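Local coordinates for mannosylglycerate hydrolase MGH1-like glycoside hydrolase domain-containing protein (Thermus thermophilus HB8, PDB 4WVA), which hydrolyses mannosylglycerate, a solute made by thermophiles under osmotic stress, to mannose and glycerate, and also cleaves glucosylglycerate, at residues 303-317 against 360-372. Residues are numbered along the deposited sequence; the frame is centred on the assembly and turned at random. Where two conformers were deposited one is given.
Sequences FLPLFAGTPHQGRAS and WMVAEGFRDYGFA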
ATOM      1  N   PHE A 303      18.605  -1.207  -1.897  1.00  9.28           N
ATOM      2  CA  PHE A 303      17.845  -0.394  -2.847  1.00  9.50           C
ATOM      3  C   PHE A 303      16.799  -1.229  -3.598  1.00  9.45           C
ATOM      4  O   PHE A 303      15.870  -0.669  -4.185  1.00  8.98           O
ATOM      5  CB  PHE A 303      18.756   0.280  -3.872  1.00  9.62           C
ATOM      6  CG  PHE A 303      19.608   1.376  -3.310  1.00  9.96           C
ATOM      7  CD1 PHE A 303      19.126   2.685  -3.260  1.00  9.99           C
ATOM      8  CD2 PHE A 303      20.880   1.109  -2.853  1.00  9.84           C
ATOM      9  CE1 PHE A 303      19.907   3.705  -2.751  1.00  9.85           C
ATOM     10  CE2 PHE A 303      21.673   2.133  -2.335  1.00  9.94           C
ATOM     11  CZ  PHE A 303      21.178   3.415  -2.271  1.00  9.90           C
ATOM     12  N   LEU A 304      16.900  -2.556  -3.540  1.00  9.34           N
ATOM     13  CA  LEU A 304      16.078  -3.384  -4.413  1.00  9.43           C
ATOM     14  C   LEU A 304      14.579  -3.368  -4.069  1.00  9.07           C
ATOM     15  O   LEU A 304      13.782  -3.666  -4.938  1.00  9.31           O
ATOM     16  CB  LEU A 304      16.637  -4.797  -4.533  1.00  9.59           C
ATOM     17  CG  LEU A 304      17.960  -4.884  -5.308  1.00  9.69           C
ATOM     18  CD1 LEU A 304      18.516  -6.284  -5.161  1.00  9.50           C
ATOM     19  CD2 LEU A 304      17.761  -4.536  -6.776  1.00  9.74           C
ATOM     20  N   PRO A 305      14.178  -2.950  -2.851  1.00  9.25           N
ATOM     21  CA  PRO A 305      12.712  -2.813  -2.702  1.00  9.33           C
ATOM     22  C   PRO A 305      12.066  -1.822  -3.674  1.00  9.26           C
ATOM     23  O   PRO A 305      10.876  -1.913  -3.943  1.00  9.69           O
ATOM     24  CB  PRO A 305      12.544  -2.444  -1.227  1.00  9.48           C
ATOM     25  CG  PRO A 305      13.688  -3.143  -0.581  1.00  9.41           C
ATOM     26  CD  PRO A 305      14.838  -2.917  -1.539  1.00  9.29           C
ATOM     27  N   LEU A 306      12.835  -0.890  -4.220  1.00  9.37           N
ATOM     28  CA  LEU A 306      12.299  -0.037  -5.282  1.00  9.80           C
ATOM     29  C   LEU A 306      11.814  -0.857  -6.488  1.00  9.59           C
ATOM     30  O   LEU A 306      10.779  -0.554  -7.089  1.00  9.38           O
ATOM     31  CB  LEU A 306      13.351   0.968  -5.727  1.00 10.22           C
ATOM     32  CG  LEU A 306      13.840   1.956  -4.674  1.00 10.75           C
ATOM     33  CD1 LEU A 306      15.146   2.597  -5.128  1.00 11.30           C
ATOM     34  CD2 LEU A 306      12.783   3.004  -4.356  1.00 11.49           C
ATOM     35  N   PHE A 307      12.587  -1.883  -6.842  1.00  9.76           N
ATOM     36  CA  PHE A 307      12.263  -2.777  -7.949  1.00 10.09           C
ATOM     37  C   PHE A 307      11.032  -3.625  -7.612  1.00 10.76           C
ATOM     38  O   PHE A 307      10.283  -4.024  -8.503  1.00 10.97           O
ATOM     39  CB  PHE A 307      13.494  -3.656  -8.211  1.00 10.04           C
ATOM     40  CG  PHE A 307      13.407  -4.546  -9.430  1.00 10.54           C
ATOM     41  CD1 PHE A 307      13.418  -4.003 -10.706  1.00 10.68           C
ATOM     42  CD2 PHE A 307      13.356  -5.927  -9.301  1.00 10.89           C
ATOM     43  CE1 PHE A 307      13.389  -4.807 -11.825  1.00 10.86           C
ATOM     44  CE2 PHE A 307      13.337  -6.738 -10.422  1.00 11.00           C
ATOM     45  CZ  PHE A 307      13.336  -6.179 -11.678  1.00 10.96           C
ATOM     46  N   ALA A 308      10.857  -3.929  -6.332  1.00 11.48           N
ATOM     47  CA  ALA A 308       9.655  -4.626  -5.867  1.00 11.87           C
ATOM     48  C   ALA A 308       8.393  -3.741  -5.923  1.00 12.87           C
ATOM     49  O   ALA A 308       7.287  -4.234  -6.121  1.00 13.45           O
ATOM     50  CB  ALA A 308       9.864  -5.159  -4.453  1.00 12.03           C
ATOM     51  N   GLY A 309       8.561  -2.445  -5.715  1.00 12.69           N
ATOM     52  CA  GLY A 309       7.443  -1.504  -5.738  1.00 13.35           C
ATOM     53  C   GLY A 309       6.658  -1.410  -4.437  1.00 14.00           C
ATOM     54  O   GLY A 309       5.492  -1.002  -4.442  1.00 12.99           O
ATOM     55  N   THR A 310       7.304  -1.764  -3.329  1.00 14.68           N
ATOM     56  CA  THR A 310       6.672  -1.738  -1.988  1.00 15.64           C
ATOM     57  C   THR A 310       6.769  -0.418  -1.201  1.00 14.85           C
ATOM     58  O   THR A 310       5.841  -0.088  -0.452  1.00 14.67           O
ATOM     59  CB  THR A 310       7.205  -2.901  -1.093  1.00 16.83           C
ATOM     60  OG1 THR A 310       8.594  -2.720  -0.776  1.00 18.72           O
ATOM     61  CG2 THR A 310       7.003  -4.231  -1.748  1.00 18.53           C
ATOM     62  N   PRO A 311       7.877   0.343  -1.319  1.00 14.97           N
ATOM     63  CA  PRO A 311       7.911   1.533  -0.469  1.00 14.80           C
ATOM     64  C   PRO A 311       6.926   2.603  -0.894  1.00 14.09           C
ATOM     65  O   PRO A 311       6.507   2.630  -2.054  1.00 13.23           O
ATOM     66  CB  PRO A 311       9.322   2.103  -0.680  1.00 15.61           C
ATOM     67  CG  PRO A 311       9.889   1.395  -1.809  1.00 15.75           C
ATOM     68  CD  PRO A 311       9.166   0.101  -1.986  1.00 15.39           C
ATOM     69  N   HIS A 312       6.574   3.485   0.031  1.00 14.25           N
ATOM     70  CA  HIS A 312       5.968   4.738  -0.355  1.00 14.23           C
ATOM     71  C   HIS A 312       7.047   5.705  -0.852  1.00 14.10           C
ATOM     72  O   HIS A 312       8.234   5.470  -0.708  1.00 12.97           O
ATOM     73  CB  HIS A 312       5.082   5.357   0.762  1.00 14.99           C
ATOM     74  CG  HIS A 312       5.783   5.636   2.058  1.00 16.19           C
ATOM     75  ND1 HIS A 312       6.797   6.558   2.181  1.00 17.26           N
ATOM     76  CD2 HIS A 312       5.553   5.174   3.311  1.00 16.79           C
ATOM     77  CE1 HIS A 312       7.189   6.626   3.443  1.00 16.54           C
ATOM     78  NE2 HIS A 312       6.450   5.800   4.150  1.00 16.60           N
ATOM     79  N   GLN A 313       6.589   6.762  -1.484  1.00 14.63           N
ATOM     80  CA  GLN A 313       7.461   7.727  -2.135  1.00 16.78           C
ATOM     81  C   GLN A 313       8.456   8.393  -1.202  1.00 16.48           C
ATOM     82  O   GLN A 313       9.569   8.694  -1.609  1.00 15.76           O
ATOM     83  CB  GLN A 313       6.591   8.821  -2.743  1.00 18.73           C
ATOM     84  CG  GLN A 313       7.320   9.809  -3.624  1.00 21.24           C
ATOM     85  CD  GLN A 313       7.816   9.193  -4.892  1.00 22.37           C
ATOM     86  OE1 GLN A 313       8.608   9.809  -5.606  1.00 27.96           O
ATOM     87  NE2 GLN A 313       7.309   8.004  -5.237  1.00 22.90           N
ATOM     88  N   GLY A 314       8.021   8.685   0.016  1.00 16.58           N
ATOM     89  CA  GLY A 314       8.904   9.281   1.027  1.00 17.38           C
ATOM     90  C   GLY A 314      10.104   8.404   1.285  1.00 16.28           C
ATOM     91  O   GLY A 314      11.251   8.864   1.295  1.00 16.88           O
ATOM     92  N   ARG A 315       9.851   7.119   1.462  1.00 15.72           N
ATOM     93  CA  ARG A 315      10.871   6.153   1.670  1.00 14.82           C
ATOM     94  C   ARG A 315      11.788   6.043   0.424  1.00 13.79           C
ATOM     95  O   ARG A 315      13.007   5.977   0.535  1.00 13.10           O
ATOM     96  CB  ARG A 315      10.220   4.823   1.995  1.00 16.77           C
ATOM     97  CG  ARG A 315      11.152   3.769   2.475  1.00 17.57           C
ATOM     98  CD  ARG A 315      10.376   2.756   3.311  1.00 17.76           C
ATOM     99  NE  ARG A 315       9.965   3.330   4.571  1.00 18.41           N
ATOM    100  CZ  ARG A 315       9.314   2.691   5.527  1.00 18.04           C
ATOM    101  NH1 ARG A 315       9.007   1.407   5.405  1.00 18.62           N
ATOM    102  NH2 ARG A 315       9.032   3.349   6.666  1.00 21.35           N
ATOM    103  N   ALA A 316      11.192   6.060  -0.765  1.00 12.29           N
ATOM    104  CA  ALA A 316      11.959   6.071  -2.004  1.00 11.85           C
ATOM    105  C   ALA A 316      12.848   7.321  -2.087  1.00 11.61           C
ATOM    106  O   ALA A 316      13.988   7.256  -2.550  1.00 11.45           O
ATOM    107  CB  ALA A 316      11.034   5.988  -3.220  1.00 11.95           C
ATOM    108  N   SER A 317      12.327   8.447  -1.608  1.00 11.89           N
ATOM    109  CA  SER A 317      13.103   9.684  -1.616  0.50 11.87           C
ATOM    110  C   SER A 317      14.300   9.596  -0.664  1.00 12.17           C
ATOM    111  O   SER A 317      15.369  10.134  -0.977  1.00 12.44           O
ATOM    112  CB  SER A 317      12.212  10.912  -1.328  0.50 11.98           C
ATOM    113  OG  SER A 317      12.131  11.223   0.049  0.50 11.83           O
ATOM    114  N   TRP A 360      20.917  -1.829 -13.188  1.00  8.62           N
ATOM    115  CA  TRP A 360      19.697  -1.942 -13.985  1.00  9.32           C
ATOM    116  C   TRP A 360      18.431  -2.069 -13.112  1.00  8.94           C
ATOM    117  O   TRP A 360      17.467  -1.301 -13.302  1.00  8.96           O
ATOM    118  CB  TRP A 360      19.822  -3.078 -15.000  1.00  9.54           C
ATOM    119  CG  TRP A 360      18.559  -3.242 -15.789  1.00 10.16           C
ATOM    120  CD1 TRP A 360      18.106  -2.433 -16.801  1.00 10.28           C
ATOM    121  CD2 TRP A 360      17.569  -4.244 -15.596  1.00 10.59           C
ATOM    122  NE1 TRP A 360      16.888  -2.887 -17.247  1.00 10.89           N
ATOM    123  CE2 TRP A 360      16.534  -3.991 -16.523  1.00 10.96           C
ATOM    124  CE3 TRP A 360      17.454  -5.345 -14.735  1.00 10.98           C
ATOM    125  CZ2 TRP A 360      15.400  -4.791 -16.607  1.00 11.95           C
ATOM    126  CZ3 TRP A 360      16.325  -6.144 -14.823  1.00 11.61           C
ATOM    127  CH2 TRP A 360      15.312  -5.859 -15.754  1.00 11.77           C
ATOM    128  N   MET A 361      18.429  -2.989 -12.142  1.00  9.22           N
ATOM    129  CA  MET A 361      17.227  -3.163 -11.312  1.00  9.57           C
ATOM    130  C   MET A 361      16.934  -1.905 -10.500  1.00  9.19           C
ATOM    131  O   MET A 361      15.778  -1.513 -10.342  1.00  9.29           O
ATOM    132  CB  MET A 361      17.342  -4.347 -10.367  1.00  9.68           C
ATOM    133  CG  MET A 361      17.292  -5.685 -11.066  1.00  9.81           C
ATOM    134  SD  MET A 361      17.383  -7.104  -9.951  1.00 10.38           S
ATOM    135  CE  MET A 361      19.111  -7.106  -9.518  1.00 10.28           C
ATOM    136  N   VAL A 362      17.975  -1.281  -9.969  1.00  9.45           N
ATOM    137  CA  VAL A 362      17.799  -0.080  -9.147  1.00  9.70           C
ATOM    138  C   VAL A 362      17.371   1.128  -9.996  1.00  9.81           C
ATOM    139  O   VAL A 362      16.541   1.907  -9.559  1.00 10.08           O
ATOM    140  CB  VAL A 362      19.052   0.199  -8.294  1.00  9.67           C
ATOM    141  CG1 VAL A 362      18.911   1.490  -7.510  1.00  9.68           C
ATOM    142  CG2 VAL A 362      19.282  -0.964  -7.359  1.00  9.64           C
ATOM    143  N   ALA A 363      17.922   1.270 -11.203  1.00 10.05           N
ATOM    144  CA  ALA A 363      17.447   2.305 -12.135  1.00 10.28           C
ATOM    145  C   ALA A 363      15.977   2.110 -12.487  1.00 10.75           C
ATOM    146  O   ALA A 363      15.209   3.070 -12.498  1.00 11.40           O
ATOM    147  CB  ALA A 363      18.279   2.306 -13.407  1.00 10.24           C
ATOM    148  N   GLU A 364      15.596   0.871 -12.787  1.00 10.83           N
ATOM    149  CA  GLU A 364      14.193   0.518 -13.027  1.00 11.50           C
ATOM    150  C   GLU A 364      13.326   0.994 -11.854  1.00 11.04           C
ATOM    151  O   GLU A 364      12.294   1.619 -12.062  1.00 10.44           O
ATOM    152  CB  GLU A 364      14.041  -0.995 -13.235  1.00 12.74           C
ATOM    153  CG  GLU A 364      14.402  -1.447 -14.636  1.00 14.33           C
ATOM    154  CD  GLU A 364      13.279  -1.249 -15.629  1.00 15.81           C
ATOM    155  OE1 GLU A 364      12.104  -1.386 -15.226  1.00 16.27           O
ATOM    156  OE2 GLU A 364      13.555  -1.021 -16.827  1.00 18.36           O
ATOM    157  N   GLY A 365      13.748   0.668 -10.633  1.00 10.54           N
ATOM    158  CA  GLY A 365      12.984   1.034  -9.433  1.00 10.18           C
ATOM    159  C   GLY A 365      12.891   2.539  -9.275  1.00 10.43           C
ATOM    160  O   GLY A 365      11.806   3.081  -9.040  1.00 10.63           O
ATOM    161  N   PHE A 366      14.015   3.236  -9.416  1.00 10.49           N
ATOM    162  CA  PHE A 366      13.979   4.682  -9.275  1.00 10.66           C
ATOM    163  C   PHE A 366      13.087   5.332 -10.327  1.00 11.18           C
ATOM    164  O   PHE A 366      12.336   6.268 -10.008  1.00 10.88           O
ATOM    165  CB  PHE A 366      15.378   5.297  -9.267  1.00 10.68           C
ATOM    166  CG  PHE A 366      16.044   5.293  -7.915  1.00 10.61           C
ATOM    167  CD1 PHE A 366      15.428   5.902  -6.813  1.00 10.76           C
ATOM    168  CD2 PHE A 366      17.295   4.729  -7.739  1.00 10.79           C
ATOM    169  CE1 PHE A 366      16.033   5.912  -5.582  1.00 10.89           C
ATOM    170  CE2 PHE A 366      17.916   4.756  -6.503  1.00 10.85           C
ATOM    171  CZ  PHE A 366      17.288   5.352  -5.422  1.00 10.78           C
ATOM    172  N   ARG A 367      13.143   4.838 -11.562  1.00 11.14           N
ATOM    173  CA  ARG A 367      12.267   5.333 -12.634  1.00 11.70           C
ATOM    174  C   ARG A 367      10.815   5.184 -12.232  1.00 11.04           C
ATOM    175  O   ARG A 367      10.014   6.108 -12.416  1.00 11.03           O
ATOM    176  CB  ARG A 367      12.543   4.592 -13.948  1.00 13.28           C
ATOM    177  CG  ARG A 367      11.755   5.093 -15.159  1.00 15.15           C
ATOM    178  CD  ARG A 367      10.334   4.536 -15.286  1.00 16.60           C
ATOM    179  NE  ARG A 367      10.288   3.108 -14.966  1.00 17.72           N
ATOM    180  CZ  ARG A 367      10.588   2.113 -15.802  1.00 19.54           C
ATOM    181  NH1 ARG A 367      10.933   2.362 -17.065  1.00 21.59           N
ATOM    182  NH2 ARG A 367      10.532   0.852 -15.367  1.00 18.29           N
ATOM    183  N   ASP A 368      10.471   4.032 -11.675  1.00 10.66           N
ATOM    184  CA  ASP A 368       9.091   3.741 -11.319  1.00 10.68           C
ATOM    185  C   ASP A 368       8.589   4.714 -10.239  1.00 11.03           C
ATOM    186  O   ASP A 368       7.382   4.978 -10.148  1.00 11.27           O
ATOM    187  CB  ASP A 368       8.965   2.310 -10.791  1.00 10.63           C
ATOM    188  CG  ASP A 368       9.182   1.248 -11.854  1.00 10.68           C
ATOM    189  OD1 ASP A 368       9.103   1.544 -13.074  1.00 10.41           O
ATOM    190  OD2 ASP A 368       9.408   0.072 -11.458  1.00 10.79           O
ATOM    191  N   TYR A 369       9.509   5.226  -9.423  1.00 11.08           N
ATOM    192  CA  TYR A 369       9.175   6.183  -8.360  1.00 11.35           C
ATOM    193  C   TYR A 369       9.346   7.642  -8.798  1.00 11.63           C
ATOM    194  O   TYR A 369       9.232   8.551  -7.979  1.00 12.88           O
ATOM    195  CB  TYR A 369       9.979   5.864  -7.074  1.00 11.22           C
ATOM    196  CG  TYR A 369       9.347   4.724  -6.292  1.00 10.80           C
ATOM    197  CD1 TYR A 369       9.642   3.407  -6.586  1.00 10.57           C
ATOM    198  CD2 TYR A 369       8.382   4.963  -5.317  1.00 10.46           C
ATOM    199  CE1 TYR A 369       9.026   2.360  -5.934  1.00 10.31           C
ATOM    200  CE2 TYR A 369       7.744   3.918  -4.660  1.00 10.12           C
ATOM    201  CZ  TYR A 369       8.089   2.619  -4.948  1.00 10.29           C
ATOM    202  OH  TYR A 369       7.509   1.564  -4.310  1.00 10.45           O
ATOM    203  N   GLY A 370       9.595   7.884 -10.081  1.00 12.07           N
ATOM    204  CA  GLY A 370       9.708   9.269 -10.588  1.00 12.39           C
ATOM    205  C   GLY A 370      11.070   9.916 -10.510  1.00 13.11           C
ATOM    206  O   GLY A 370      11.216  11.086 -10.890  1.00 14.62           O
ATOM    207  N   PHE A 371      12.081   9.158 -10.072  1.00 12.85           N
ATOM    208  CA  PHE A 371      13.444   9.665  -9.916  1.00 12.91           C
ATOM    209  C   PHE A 371      14.211   9.461 -11.223  1.00 13.62           C
ATOM    210  O   PHE A 371      15.127   8.645 -11.331  1.00 13.15           O
ATOM    211  CB  PHE A 371      14.120   9.000  -8.719  1.00 12.89           C
ATOM    212  CG  PHE A 371      13.504   9.403  -7.404  1.00 12.95           C
ATOM    213  CD1 PHE A 371      12.561   8.604  -6.786  1.00 12.94           C
ATOM    214  CD2 PHE A 371      13.844  10.610  -6.814  1.00 13.48           C
ATOM    215  CE1 PHE A 371      11.977   8.995  -5.580  1.00 13.07           C
ATOM    216  CE2 PHE A 371      13.260  11.003  -5.616  1.00 13.69           C
ATOM    217  CZ  PHE A 371      12.327  10.199  -5.007  1.00 13.52           C
ATOM    218  N   ALA A 372      13.817  10.226 -12.231  1.00 14.12           N
ATOM    219  CA  ALA A 372      14.320  10.026 -13.593  1.00 14.82           C
ATOM    220  C   ALA A 372      15.812  10.346 -13.711  1.00 14.77           C
ATOM    221  O   ALA A 372      16.553   9.648 -14.421  1.00 14.22           O
ATOM    222  CB  ALA A 372      13.518  10.878 -14.570  1.00 15.34           C
TER
HETATM  223  O   HOH W   1       8.768  -0.822  -8.984  1.00 10.99           O
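Y369 and L306 meet where two helical parts of the (alpha/alpha)6-barrel pack together, the short helix 305-308 lying against helix 356-368 at G365. There a CB would clash with L306 CB, and its absence lets the backbones close to 4.2 Å between F307 CA and G365 CA. L306 divides its branches: CD1 stands over the centre of the F366 ring, 3.5 Å from the centroid, in a CH-pi contact, while CD2 touches Y369 CD1. F307, with CG turned anti to its backbone N (chi1 -173°), lays one ring face under M361. CG of that methionine sits over the ring centre and SD lies 4.4 Å from the centroid, a Met-aromatic contact, and the F307 ring turns an edge toward the face of the W360 six-membered ring in an offset edge-to-face pair, planes 61° apart. Within the Schellman motif that ends helix 356-368, just before its C-prime residue G370, Y369 reaches into the 309-311 loop, with A316 CB against Y369 CD2 at 3.5 Å; its ring also stacks on H312 of a neighbouring subunit. A phenylalanine in its place would probably leave P311 O without its hydroxyl donor and the loop less firmly tied to the helix. Y369 OH donates to P311 O at 2.7 Å, with the donor 15° out of the plane of that carbonyl.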